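Local atomic coordinates of LEOA (Escherichia coli, PDB entry 4AUR), a protein that is a bacterial dynamin that probably binds and hydrolyses GTP and may act on membranes. Residues 174-179 / 220-225; 147-152 / 203-208; 139-144 / 166-171. All coordinates share one frame; numbering follows the deposited sequence.

Contact 1: residues 174-179 / 220-225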
ATOM      1  N   PHE A 174     -37.108  25.712  -2.463  1.00 26.24           N
ATOM      2  CA  PHE A 174     -38.438  26.185  -2.827  1.00 26.70           C
ATOM      3  C   PHE A 174     -39.212  26.485  -1.559  1.00 27.17           C
ATOM      4  O   PHE A 174     -39.286  25.648  -0.639  1.00 25.95           O
ATOM      5  CB  PHE A 174     -39.155  25.182  -3.681  1.00 26.24           C
ATOM      6  CG  PHE A 174     -38.539  25.044  -5.010  1.00 26.67           C
ATOM      7  CD1 PHE A 174     -38.919  25.862  -6.032  1.00 26.82           C
ATOM      8  CD2 PHE A 174     -37.532  24.125  -5.224  1.00 27.44           C
ATOM      9  CE1 PHE A 174     -38.316  25.767  -7.263  1.00 27.73           C
ATOM     10  CE2 PHE A 174     -36.925  24.016  -6.449  1.00 27.70           C
ATOM     11  CZ  PHE A 174     -37.318  24.848  -7.471  1.00 28.11           C
ATOM     12  N   VAL A 175     -39.768  27.689  -1.522  1.00 26.06           N
ATOM     13  CA  VAL A 175     -40.292  28.238  -0.307  1.00 27.54           C
ATOM     14  C   VAL A 175     -41.754  28.475  -0.535  1.00 29.27           C
ATOM     15  O   VAL A 175     -42.135  29.439  -1.208  1.00 29.19           O
ATOM     16  CB  VAL A 175     -39.579  29.544   0.030  1.00 27.94           C
ATOM     17  CG1 VAL A 175     -40.251  30.245   1.196  1.00 28.11           C
ATOM     18  CG2 VAL A 175     -38.133  29.233   0.356  1.00 27.84           C
ATOM     19  N   ILE A 176     -42.576  27.565  -0.006  1.00 31.59           N
ATOM     20  CA  ILE A 176     -44.010  27.680  -0.174  1.00 31.49           C
ATOM     21  C   ILE A 176     -44.469  28.633   0.896  1.00 31.40           C
ATOM     22  O   ILE A 176     -44.441  28.298   2.078  1.00 28.84           O
ATOM     23  CB  ILE A 176     -44.757  26.362  -0.094  1.00 31.92           C
ATOM     24  CG1 ILE A 176     -44.214  25.378  -1.124  1.00 31.62           C
ATOM     25  CG2 ILE A 176     -46.206  26.630  -0.403  1.00 34.36           C
ATOM     26  CD1 ILE A 176     -44.708  23.946  -0.966  1.00 31.42           C
ATOM     27  N   ASN A 177     -44.838  29.832   0.428  1.00 33.87           N
ATOM     28  CA  ASN A 177     -45.154  30.992   1.251  1.00 33.89           C
ATOM     29  C   ASN A 177     -46.655  31.287   1.318  1.00 35.85           C
ATOM     30  O   ASN A 177     -47.411  30.954   0.413  1.00 37.17           O
ATOM     31  CB  ASN A 177     -44.459  32.224   0.694  1.00 31.32           C
ATOM     32  CG  ASN A 177     -44.526  33.391   1.641  1.00 29.96           C
ATOM     33  OD1 ASN A 177     -44.582  33.195   2.843  1.00 30.02           O
ATOM     34  ND2 ASN A 177     -44.542  34.601   1.115  1.00 29.76           N
ATOM     35  N   LYS A 178     -47.056  31.954   2.391  1.00 40.52           N
ATOM     36  CA  LYS A 178     -48.454  32.253   2.700  1.00 41.65           C
ATOM     37  C   LYS A 178     -49.202  30.959   3.012  1.00 44.42           C
ATOM     38  O   LYS A 178     -50.235  30.681   2.426  1.00 42.85           O
ATOM     39  CB  LYS A 178     -49.155  33.001   1.561  1.00 40.31           C
ATOM     40  CG  LYS A 178     -48.509  34.314   1.149  1.00 39.66           C
ATOM     41  CD  LYS A 178     -48.743  34.579  -0.323  1.00 38.00           C
ATOM     42  CE  LYS A 178     -48.668  36.051  -0.669  1.00 39.05           C
ATOM     43  NZ  LYS A 178     -48.958  36.276  -2.115  1.00 39.33           N
HETATM   44  N   MSE A 179     -48.682  30.161   3.931  1.00 44.46           N
HETATM   45  CA  MSE A 179     -49.396  28.952   4.305  1.00 49.24           C
HETATM   46  C   MSE A 179     -50.629  29.300   5.129  1.00 52.94           C
HETATM   47  O   MSE A 179     -51.590  28.512   5.192  1.00 51.97           O
HETATM   48  CB  MSE A 179     -48.417  27.994   4.958  1.00 48.85           C
HETATM   49  CG  MSE A 179     -47.541  27.397   3.865  1.00 49.14           C
HETATM   50 SE   MSE A 179     -48.269  25.646   3.360  0.83 52.84          SE
HETATM   51  CE  MSE A 179     -48.711  25.825   1.461  1.00 48.24           C
ATOM     52  N   LEU A 220     -34.814  17.386  -3.608  1.00 38.54           N
ATOM     53  CA  LEU A 220     -35.437  18.699  -3.604  1.00 36.42           C
ATOM     54  C   LEU A 220     -35.555  19.253  -2.204  1.00 37.39           C
ATOM     55  O   LEU A 220     -35.848  18.525  -1.257  1.00 37.46           O
ATOM     56  CB  LEU A 220     -36.832  18.642  -4.219  1.00 35.40           C
ATOM     57  CG  LEU A 220     -36.869  18.545  -5.733  1.00 35.25           C
ATOM     58  CD1 LEU A 220     -38.251  18.153  -6.197  1.00 35.54           C
ATOM     59  CD2 LEU A 220     -36.456  19.861  -6.365  1.00 35.22           C
ATOM     60  N   ASN A 221     -35.348  20.554  -2.088  1.00 37.52           N
ATOM     61  CA  ASN A 221     -35.506  21.233  -0.830  1.00 38.56           C
ATOM     62  C   ASN A 221     -36.767  22.060  -0.821  1.00 35.47           C
ATOM     63  O   ASN A 221     -36.845  23.057  -1.517  1.00 36.58           O
ATOM     64  CB  ASN A 221     -34.307  22.123  -0.605  1.00 42.63           C
ATOM     65  CG  ASN A 221     -33.030  21.327  -0.436  1.00 45.76           C
ATOM     66  OD1 ASN A 221     -32.077  21.458  -1.218  1.00 45.45           O
ATOM     67  ND2 ASN A 221     -33.004  20.494   0.600  1.00 47.74           N
ATOM     68  N   ILE A 222     -37.760  21.643  -0.041  1.00 33.09           N
ATOM     69  CA  ILE A 222     -38.999  22.399   0.069  1.00 33.00           C
ATOM     70  C   ILE A 222     -39.335  22.720   1.514  1.00 31.00           C
ATOM     71  O   ILE A 222     -39.187  21.897   2.406  1.00 28.72           O
ATOM     72  CB  ILE A 222     -40.199  21.669  -0.576  1.00 33.71           C
ATOM     73  CG1 ILE A 222     -39.854  21.262  -2.005  1.00 34.91           C
ATOM     74  CG2 ILE A 222     -41.417  22.583  -0.595  1.00 33.21           C
ATOM     75  CD1 ILE A 222     -40.919  20.435  -2.681  1.00 36.22           C
ATOM     76  N   VAL A 223     -39.818  23.931   1.715  1.00 30.32           N
ATOM     77  CA  VAL A 223     -40.124  24.414   3.021  1.00 31.28           C
ATOM     78  C   VAL A 223     -41.403  25.229   2.958  1.00 32.76           C
ATOM     79  O   VAL A 223     -41.592  26.030   2.052  1.00 32.10           O
ATOM     80  CB  VAL A 223     -38.954  25.256   3.537  1.00 32.81           C
ATOM     81  CG1 VAL A 223     -39.420  26.298   4.518  1.00 33.34           C
ATOM     82  CG2 VAL A 223     -37.917  24.346   4.188  1.00 33.76           C
ATOM     83  N   CYS A 224     -42.281  25.005   3.925  1.00 34.72           N
ATOM     84  CA  CYS A 224     -43.556  25.691   3.967  1.00 38.17           C
ATOM     85  C   CYS A 224     -43.475  26.789   5.019  1.00 39.22           C
ATOM     86  O   CYS A 224     -42.952  26.578   6.106  1.00 42.04           O
ATOM     87  CB  CYS A 224     -44.676  24.698   4.272  1.00 38.81           C
ATOM     88  SG  CYS A 224     -44.799  23.318   3.091  0.98 40.02           S
ATOM     89  N   VAL A 225     -43.988  27.965   4.700  1.00 38.08           N
ATOM     90  CA  VAL A 225     -43.720  29.121   5.516  1.00 38.60           C
ATOM     91  C   VAL A 225     -44.854  30.131   5.370  1.00 42.43           C
ATOM     92  O   VAL A 225     -45.675  30.024   4.453  1.00 46.32           O
ATOM     93  CB  VAL A 225     -42.342  29.687   5.084  1.00 39.76           C
ATOM     94  CG1 VAL A 225     -42.294  31.214   5.023  1.00 38.91           C
ATOM     95  CG2 VAL A 225     -41.234  29.122   5.966  1.00 39.19           C
TER
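Phe174 and Ile176 of strand 172-177 zip onto Asn221, Val223 and Val225 as the last parallel pair of the GTPase sheet, a P-loop NTPase fold in which 221-224 is the outermost strand. The axes of strand segments 174-177 and 221-224 approach to 4.7 Å at an angle of 18°. Asn221 O receives Phe174 N, Phe174 O receives Val223 N, Val223 O receives Ile176 N at 2.7 Å, and Ile176 O receives Val225 N. Past Asn177 the chain bends toward strand 221-224, and Met179 N reaches Val225 O at 3.1 Å, tilted 26° from the carbonyl plane.

Ile176 can be followed outward. Its CB lies 3.8 Å from Val223 O; CG1, anti to the carbonyl carbon (chi1 -57°), heads over the neighbouring strand to Ile222 CG2; CD1 ends 3.6 Å from that same methyl, with Cys224 SG a little farther off. On this face Phe174 also brings its ring edge toward Asn221 O, while helix 188-209 covers Phe174, Ile222 and Cys224. Val175 and Val223 point to the other face, under helix 250-273.

Asn177 ends the strand beside the probable Walker A loop: its OD1 accepts from Ser227 N and its ND2 donates to Asp64 O. Lys178 NZ bonds Ser63 O. Asn-Lys-Met here is consistent with the NKXD base-recognition motif of GTPases, at the C-terminal ends of the parallel strands. The selenomethionine Met179, bent at chi2 and chi3, reaches across to the end of strand 221-224, where Met179 SE lies 3.8 Å from Cys224 CB.

Contact 2: residues 147-152 / 203-208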
ATOM      1  N   ALA A 147     -48.860  29.403  -1.651  1.00 38.82           N
ATOM      2  CA  ALA A 147     -49.443  28.297  -0.932  1.00 40.12           C
ATOM      3  C   ALA A 147     -50.727  27.765  -1.593  1.00 41.21           C
ATOM      4  O   ALA A 147     -50.967  26.553  -1.619  1.00 38.13           O
ATOM      5  CB  ALA A 147     -49.740  28.747   0.477  1.00 42.05           C
ATOM      6  N   THR A 148     -51.568  28.671  -2.085  1.00 43.85           N
ATOM      7  CA  THR A 148     -52.846  28.270  -2.684  1.00 48.62           C
ATOM      8  C   THR A 148     -52.632  27.438  -3.942  1.00 45.38           C
ATOM      9  O   THR A 148     -53.213  26.372  -4.089  1.00 43.30           O
ATOM     10  CB  THR A 148     -53.741  29.484  -3.026  1.00 53.07           C
ATOM     11  OG1 THR A 148     -52.987  30.464  -3.758  1.00 57.23           O
ATOM     12  CG2 THR A 148     -54.282  30.122  -1.756  1.00 58.17           C
ATOM     13  N   ASN A 149     -51.794  27.939  -4.844  1.00 42.72           N
ATOM     14  CA  ASN A 149     -51.518  27.266  -6.113  1.00 43.20           C
ATOM     15  C   ASN A 149     -50.009  27.341  -6.428  1.00 42.50           C
ATOM     16  O   ASN A 149     -49.576  28.167  -7.241  1.00 41.24           O
ATOM     17  CB  ASN A 149     -52.367  27.899  -7.223  1.00 41.79           C
ATOM     18  CG  ASN A 149     -52.081  27.319  -8.597  1.00 41.13           C
ATOM     19  OD1 ASN A 149     -51.803  26.123  -8.752  1.00 41.68           O
ATOM     20  ND2 ASN A 149     -52.154  28.171  -9.609  1.00 40.50           N
ATOM     21  N   PRO A 150     -49.202  26.496  -5.754  1.00 42.50           N
ATOM     22  CA  PRO A 150     -47.735  26.560  -5.834  1.00 41.60           C
ATOM     23  C   PRO A 150     -47.155  26.455  -7.243  1.00 41.43           C
ATOM     24  O   PRO A 150     -47.379  25.464  -7.934  1.00 42.22           O
ATOM     25  CB  PRO A 150     -47.280  25.373  -4.974  1.00 40.26           C
ATOM     26  CG  PRO A 150     -48.480  24.511  -4.822  1.00 41.14           C
ATOM     27  CD  PRO A 150     -49.629  25.464  -4.795  1.00 41.82           C
ATOM     28  N   LEU A 151     -46.439  27.503  -7.644  1.00 39.38           N
ATOM     29  CA  LEU A 151     -45.668  27.561  -8.878  1.00 38.08           C
ATOM     30  C   LEU A 151     -46.550  28.048  -9.985  1.00 37.29           C
ATOM     31  O   LEU A 151     -47.408  27.329 -10.441  1.00 38.32           O
ATOM     32  CB  LEU A 151     -45.021  26.213  -9.254  1.00 38.53           C
ATOM     33  CG  LEU A 151     -44.032  26.269 -10.428  1.00 36.88           C
ATOM     34  CD1 LEU A 151     -42.886  27.200 -10.110  1.00 36.75           C
ATOM     35  CD2 LEU A 151     -43.503  24.901 -10.797  1.00 36.62           C
ATOM     36  N   LYS A 152     -46.315  29.275 -10.426  1.00 41.52           N
ATOM     37  CA  LYS A 152     -47.117  29.875 -11.476  1.00 45.05           C
ATOM     38  C   LYS A 152     -47.010  29.113 -12.780  1.00 48.03           C
ATOM     39  O   LYS A 152     -45.991  28.501 -13.075  1.00 49.22           O
ATOM     40  CB  LYS A 152     -46.751  31.343 -11.666  1.00 46.66           C
ATOM     41  CG  LYS A 152     -47.231  32.198 -10.500  1.00 50.62           C
ATOM     42  CD  LYS A 152     -46.927  33.679 -10.698  1.00 54.07           C
ATOM     43  CE  LYS A 152     -47.620  34.550  -9.645  1.00 56.09           C
ATOM     44  NZ  LYS A 152     -48.990  34.992 -10.023  1.00 54.25           N
ATOM     45  N   LYS A 203     -43.714  19.166  -5.586  1.00 32.76           N
ATOM     46  CA  LYS A 203     -42.705  18.184  -5.961  1.00 33.94           C
ATOM     47  C   LYS A 203     -43.033  17.645  -7.336  1.00 31.31           C
ATOM     48  O   LYS A 203     -42.171  17.581  -8.195  1.00 33.62           O
ATOM     49  CB  LYS A 203     -42.635  17.072  -4.921  1.00 37.28           C
ATOM     50  CG  LYS A 203     -41.417  16.180  -5.016  1.00 43.05           C
ATOM     51  CD  LYS A 203     -41.109  15.487  -3.682  1.00 46.80           C
ATOM     52  CE  LYS A 203     -40.338  16.402  -2.736  1.00 48.59           C
ATOM     53  NZ  LYS A 203     -39.950  15.710  -1.472  1.00 52.06           N
ATOM     54  N   GLY A 204     -44.291  17.313  -7.568  1.00 28.89           N
ATOM     55  CA  GLY A 204     -44.707  16.793  -8.856  1.00 27.90           C
ATOM     56  C   GLY A 204     -44.616  17.773 -10.011  1.00 27.43           C
ATOM     57  O   GLY A 204     -44.195  17.395 -11.096  1.00 27.05           O
ATOM     58  N   LYS A 205     -45.012  19.025  -9.800  1.00 25.29           N
ATOM     59  CA  LYS A 205     -44.832  20.055 -10.831  1.00 25.18           C
ATOM     60  C   LYS A 205     -43.367  20.350 -11.167  1.00 26.74           C
ATOM     61  O   LYS A 205     -43.045  20.745 -12.276  1.00 28.09           O
ATOM     62  CB  LYS A 205     -45.475  21.369 -10.414  1.00 24.82           C
ATOM     63  CG  LYS A 205     -46.928  21.238  -9.991  1.00 25.35           C
ATOM     64  CD  LYS A 205     -47.529  22.588  -9.725  1.00 24.83           C
ATOM     65  CE  LYS A 205     -48.878  22.452  -9.097  1.00 25.54           C
ATOM     66  NZ  LYS A 205     -49.439  23.804  -8.823  1.00 27.04           N
ATOM     67  N   LEU A 206     -42.461  20.215 -10.212  1.00 28.41           N
ATOM     68  CA  LEU A 206     -41.084  20.559 -10.499  1.00 27.88           C
ATOM     69  C   LEU A 206     -40.527  19.423 -11.275  1.00 28.29           C
ATOM     70  O   LEU A 206     -39.859  19.632 -12.272  1.00 28.90           O
ATOM     71  CB  LEU A 206     -40.279  20.783  -9.227  1.00 28.84           C
ATOM     72  CG  LEU A 206     -40.682  22.007  -8.406  1.00 29.18           C
ATOM     73  CD1 LEU A 206     -39.982  21.979  -7.061  1.00 28.39           C
ATOM     74  CD2 LEU A 206     -40.361  23.300  -9.153  1.00 30.25           C
ATOM     75  N   GLN A 207     -40.834  18.205 -10.848  1.00 28.81           N
ATOM     76  CA  GLN A 207     -40.255  17.049 -11.494  1.00 29.15           C
ATOM     77  C   GLN A 207     -40.604  17.045 -12.960  1.00 30.50           C
ATOM     78  O   GLN A 207     -39.813  16.606 -13.802  1.00 32.98           O
ATOM     79  CB  GLN A 207     -40.680  15.755 -10.811  1.00 30.46           C
ATOM     80  CG  GLN A 207     -41.697  14.908 -11.546  1.00 30.91           C
ATOM     81  CD  GLN A 207     -41.081  14.095 -12.657  1.00 32.08           C
ATOM     82  OE1 GLN A 207     -41.624  13.996 -13.749  1.00 33.65           O
ATOM     83  NE2 GLN A 207     -39.933  13.513 -12.388  1.00 35.10           N
ATOM     84  N   ARG A 208     -41.777  17.565 -13.276  1.00 31.35           N
ATOM     85  CA  ARG A 208     -42.298  17.485 -14.626  1.00 32.85           C
ATOM     86  C   ARG A 208     -41.871  18.674 -15.454  1.00 32.26           C
ATOM     87  O   ARG A 208     -41.811  18.584 -16.678  1.00 36.02           O
ATOM     88  CB  ARG A 208     -43.830  17.362 -14.572  1.00 34.16           C
ATOM     89  CG  ARG A 208     -44.509  16.843 -15.832  1.00 34.29           C
ATOM     90  CD  ARG A 208     -43.958  15.531 -16.415  1.00 35.30           C
ATOM     91  NE  ARG A 208     -43.983  14.359 -15.532  1.00 36.00           N
ATOM     92  CZ  ARG A 208     -44.041  13.084 -15.950  1.00 36.50           C
ATOM     93  NH1 ARG A 208     -44.102  12.805 -17.242  1.00 38.17           N
ATOM     94  NH2 ARG A 208     -44.047  12.072 -15.074  1.00 34.25           N
TER
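Lys205 reaches from helix 188-209 to Pro150 in the loop after strand 140-146, a helix-to-loop contact on the flank of the P-loop NTPase fold. Its CG stands anti to the carbonyl carbon and the chain is fully extended beyond it, and this straight chain carries the ammonium to the loop. NZ donates to Pro150 O at 2.8 Å, from 27° out of the carbonyl plane, while CD passes 3.4 Å from the same oxygen. The lysine chain meets the proline ring at roughly a right angle. Asn149 OD1 lies 3.3 Å from NZ; the amide's other end, ND2, bonds Glu153 OE2.

Leu151 runs alongside the root of the lysine in the opposite direction. With chi1 at -171° its CG swings away from its own backbone N, and CD2 comes 4.1 Å from Lys205 CB. Val159 of helix 156-165 touches both Leu151 and Leu206, and Leu202 adds to this apolar patch. Leu206 crosses Leu151 at a slant, and the two CD2 methyls stand 3.9 Å apart.

Contact 3: residues 139-144 / 166-171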
ATOM      1  N   HIS A 139     -24.702  31.126  -3.344  1.00 25.39           N
ATOM      2  CA  HIS A 139     -24.544  30.072  -2.377  1.00 24.47           C
ATOM      3  C   HIS A 139     -25.897  29.534  -1.967  1.00 25.88           C
ATOM      4  O   HIS A 139     -26.004  28.423  -1.441  1.00 26.98           O
ATOM      5  CB  HIS A 139     -23.812  30.604  -1.178  1.00 23.92           C
ATOM      6  CG  HIS A 139     -22.600  31.396  -1.526  1.00 24.50           C
ATOM      7  ND1 HIS A 139     -21.332  30.868  -1.478  1.00 25.26           N
ATOM      8  CD2 HIS A 139     -22.453  32.687  -1.902  1.00 24.79           C
ATOM      9  CE1 HIS A 139     -20.455  31.795  -1.824  1.00 25.53           C
ATOM     10  NE2 HIS A 139     -21.111  32.910  -2.085  1.00 24.94           N
ATOM     11  N   LEU A 140     -26.932  30.319  -2.217  1.00 25.90           N
ATOM     12  CA  LEU A 140     -28.281  29.959  -1.828  1.00 26.62           C
ATOM     13  C   LEU A 140     -29.254  30.503  -2.858  1.00 25.23           C
ATOM     14  O   LEU A 140     -29.064  31.603  -3.363  1.00 26.05           O
ATOM     15  CB  LEU A 140     -28.601  30.584  -0.476  1.00 27.52           C
ATOM     16  CG  LEU A 140     -28.581  29.725   0.762  1.00 27.93           C
ATOM     17  CD1 LEU A 140     -28.975  30.549   1.978  1.00 28.50           C
ATOM     18  CD2 LEU A 140     -29.568  28.599   0.569  1.00 30.36           C
ATOM     19  N   ILE A 141     -30.300  29.750  -3.148  1.00 24.66           N
ATOM     20  CA  ILE A 141     -31.313  30.182  -4.100  1.00 24.76           C
ATOM     21  C   ILE A 141     -32.672  29.953  -3.483  1.00 24.71           C
ATOM     22  O   ILE A 141     -32.993  28.855  -3.097  1.00 25.05           O
ATOM     23  CB  ILE A 141     -31.189  29.404  -5.423  1.00 23.61           C
ATOM     24  CG1 ILE A 141     -29.799  29.601  -6.018  1.00 21.55           C
ATOM     25  CG2 ILE A 141     -32.264  29.836  -6.414  1.00 24.08           C
ATOM     26  CD1 ILE A 141     -29.654  29.059  -7.414  1.00 20.98           C
ATOM     27  N   PHE A 142     -33.464  31.002  -3.369  1.00 28.24           N
ATOM     28  CA  PHE A 142     -34.815  30.871  -2.824  1.00 30.82           C
ATOM     29  C   PHE A 142     -35.764  31.053  -3.953  1.00 28.92           C
ATOM     30  O   PHE A 142     -35.822  32.110  -4.538  1.00 30.04           O
ATOM     31  CB  PHE A 142     -35.137  31.945  -1.785  1.00 32.77           C
ATOM     32  CG  PHE A 142     -34.298  31.887  -0.539  1.00 35.34           C
ATOM     33  CD1 PHE A 142     -33.685  30.713  -0.123  1.00 35.75           C
ATOM     34  CD2 PHE A 142     -34.167  33.028   0.258  1.00 37.51           C
ATOM     35  CE1 PHE A 142     -32.938  30.688   1.049  1.00 37.02           C
ATOM     36  CE2 PHE A 142     -33.428  33.004   1.428  1.00 36.61           C
ATOM     37  CZ  PHE A 142     -32.806  31.838   1.816  1.00 36.47           C
ATOM     38  N   TYR A 143     -36.500  30.013  -4.270  1.00 30.34           N
ATOM     39  CA  TYR A 143     -37.564  30.133  -5.242  1.00 30.46           C
ATOM     40  C   TYR A 143     -38.852  30.210  -4.450  1.00 30.24           C
ATOM     41  O   TYR A 143     -39.302  29.212  -3.900  1.00 29.46           O
ATOM     42  CB  TYR A 143     -37.569  28.935  -6.189  1.00 29.77           C
ATOM     43  CG  TYR A 143     -38.160  29.278  -7.504  1.00 30.25           C
ATOM     44  CD1 TYR A 143     -39.518  29.519  -7.626  1.00 30.77           C
ATOM     45  CD2 TYR A 143     -37.366  29.426  -8.616  1.00 30.40           C
ATOM     46  CE1 TYR A 143     -40.074  29.876  -8.822  1.00 30.50           C
ATOM     47  CE2 TYR A 143     -37.915  29.778  -9.822  1.00 32.41           C
ATOM     48  CZ  TYR A 143     -39.271  29.995  -9.913  1.00 32.07           C
ATOM     49  OH  TYR A 143     -39.820  30.348 -11.105  1.00 36.65           O
ATOM     50  N   VAL A 144     -39.426  31.405  -4.364  1.00 32.47           N
ATOM     51  CA  VAL A 144     -40.591  31.628  -3.517  1.00 34.13           C
ATOM     52  C   VAL A 144     -41.852  31.505  -4.338  1.00 36.82           C
ATOM     53  O   VAL A 144     -42.014  32.212  -5.346  1.00 40.62           O
ATOM     54  CB  VAL A 144     -40.570  33.014  -2.875  1.00 34.47           C
ATOM     55  CG1 VAL A 144     -41.871  33.268  -2.140  1.00 35.34           C
ATOM     56  CG2 VAL A 144     -39.398  33.145  -1.924  1.00 33.87           C
ATOM     57  N   LEU A 166     -28.636  25.187 -15.104  1.00 28.67           N
ATOM     58  CA  LEU A 166     -27.634  25.687 -14.177  1.00 29.46           C
ATOM     59  C   LEU A 166     -27.291  24.698 -13.102  1.00 30.40           C
ATOM     60  O   LEU A 166     -26.300  24.868 -12.414  1.00 31.84           O
ATOM     61  CB  LEU A 166     -28.098  26.965 -13.492  1.00 30.18           C
ATOM     62  CG  LEU A 166     -28.398  28.179 -14.363  1.00 30.42           C
ATOM     63  CD1 LEU A 166     -28.735  29.340 -13.454  1.00 29.83           C
ATOM     64  CD2 LEU A 166     -27.235  28.522 -15.287  1.00 31.26           C
ATOM     65  N   ASN A 167     -28.124  23.690 -12.904  1.00 31.16           N
ATOM     66  CA  ASN A 167     -27.707  22.539 -12.124  1.00 31.60           C
ATOM     67  C   ASN A 167     -27.587  22.867 -10.636  1.00 30.14           C
ATOM     68  O   ASN A 167     -26.743  22.320  -9.951  1.00 28.90           O
ATOM     69  CB  ASN A 167     -26.370  22.027 -12.713  1.00 33.77           C
ATOM     70  CG  ASN A 167     -25.919  20.709 -12.127  1.00 36.18           C
ATOM     71  OD1 ASN A 167     -24.721  20.513 -11.900  1.00 39.03           O
ATOM     72  ND2 ASN A 167     -26.862  19.812 -11.849  1.00 35.34           N
ATOM     73  N   LYS A 168     -28.465  23.741 -10.134  1.00 30.00           N
ATOM     74  CA  LYS A 168     -28.367  24.252  -8.761  1.00 28.52           C
ATOM     75  C   LYS A 168     -29.454  23.728  -7.853  1.00 30.08           C
ATOM     76  O   LYS A 168     -29.896  24.420  -6.933  1.00 32.31           O
ATOM     77  CB  LYS A 168     -28.437  25.766  -8.761  1.00 28.39           C
ATOM     78  CG  LYS A 168     -27.391  26.440  -9.619  1.00 29.59           C
ATOM     79  CD  LYS A 168     -26.042  26.447  -8.930  1.00 30.20           C
ATOM     80  CE  LYS A 168     -26.055  27.480  -7.823  1.00 32.04           C
ATOM     81  NZ  LYS A 168     -24.887  27.337  -6.930  1.00 34.40           N
ATOM     82  N   LEU A 169     -29.870  22.496  -8.074  1.00 30.82           N
ATOM     83  CA  LEU A 169     -30.890  21.887  -7.235  1.00 31.39           C
ATOM     84  C   LEU A 169     -30.370  21.692  -5.799  1.00 32.18           C
ATOM     85  O   LEU A 169     -31.082  21.975  -4.840  1.00 35.50           O
ATOM     86  CB  LEU A 169     -31.342  20.563  -7.874  1.00 33.55           C
ATOM     87  CG  LEU A 169     -32.383  19.626  -7.247  1.00 33.10           C
ATOM     88  CD1 LEU A 169     -32.789  18.582  -8.262  1.00 33.67           C
ATOM     89  CD2 LEU A 169     -31.840  18.914  -6.035  1.00 34.14           C
ATOM     90  N   SER A 170     -29.132  21.229  -5.638  1.00 31.24           N
ATOM     91  CA  SER A 170     -28.584  21.014  -4.293  1.00 29.74           C
ATOM     92  C   SER A 170     -28.547  22.300  -3.473  1.00 29.50           C
ATOM     93  O   SER A 170     -28.425  22.223  -2.263  1.00 30.27           O
ATOM     94  CB  SER A 170     -27.164  20.399  -4.337  1.00 29.67           C
ATOM     95  OG  SER A 170     -26.150  21.374  -4.568  1.00 27.24           O
ATOM     96  N   SER A 171     -28.624  23.466  -4.127  1.00 28.34           N
ATOM     97  CA  SER A 171     -28.509  24.748  -3.442  1.00 27.17           C
ATOM     98  C   SER A 171     -29.745  25.646  -3.554  1.00 27.40           C
ATOM     99  O   SER A 171     -29.690  26.833  -3.252  1.00 24.91           O
ATOM    100  CB  SER A 171     -27.245  25.484  -3.918  1.00 27.55           C
ATOM    101  OG  SER A 171     -27.318  25.968  -5.228  1.00 25.55           O
TER
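Ile141 joins strand 140-146 to the end of the 166-171 loop by one backbone bond and one apolar touch. Its N donates to Ser171 O at 3.0 Å, with an N-H...O angle of 132°. The side chain extends over the loop: CB lies 3.7 Å from Ser171 O, and CD1 sits against the aliphatic part of Lys168, 3.8 Å from its CB and 4.0 Å from its CE. The two side chains meet at about a right angle. Nearby, Ser171 CB packs against His139 O.

This is where the chain, returning from helix 156-165, enters strand 172-177: a beta-alpha-beta crossover of the P-loop NTPase sheet, with the bond from Ile141 to Ser171 preceding that from Ile141 to Ile173.

Lys168 is shaped by its second shell. Bends at chi2 and chi3 (-77° and -75°) fold the chain back, and NZ bonds the carbonyl oxygens of Ser136 and Ala138, with a weak third bond to Ser171 OG. Val268 of helix 250-273 touches the same lysine, and Asn264 touches Ser171. The loop itself is tightened by Ser171 N bonding Lys168 O, an oxygen that also accepts from Thr172 OG1.

How the contacts relate
All three contacts are largely buried and belong to the GTPase domain, at one end of the elongated chain. Contacts 1 and 3 work on the same sheet, since strands 172-177 and 140-146 are neighbours and Val175 N probably bonds Tyr143 O between them. Contact 1 is a run of backbone bonds with apolar faces; contact 3 has a single such bond at the opposite, N-terminal end of strand 172-177. Contact 2 lies nearer the surface and relies on a lysine-to-carbonyl bond beside leucine packing. It meets contact 1 through Ala147, packed by Ile176 and Met179, and contact 3 through Leu151 against the Tyr143 ring.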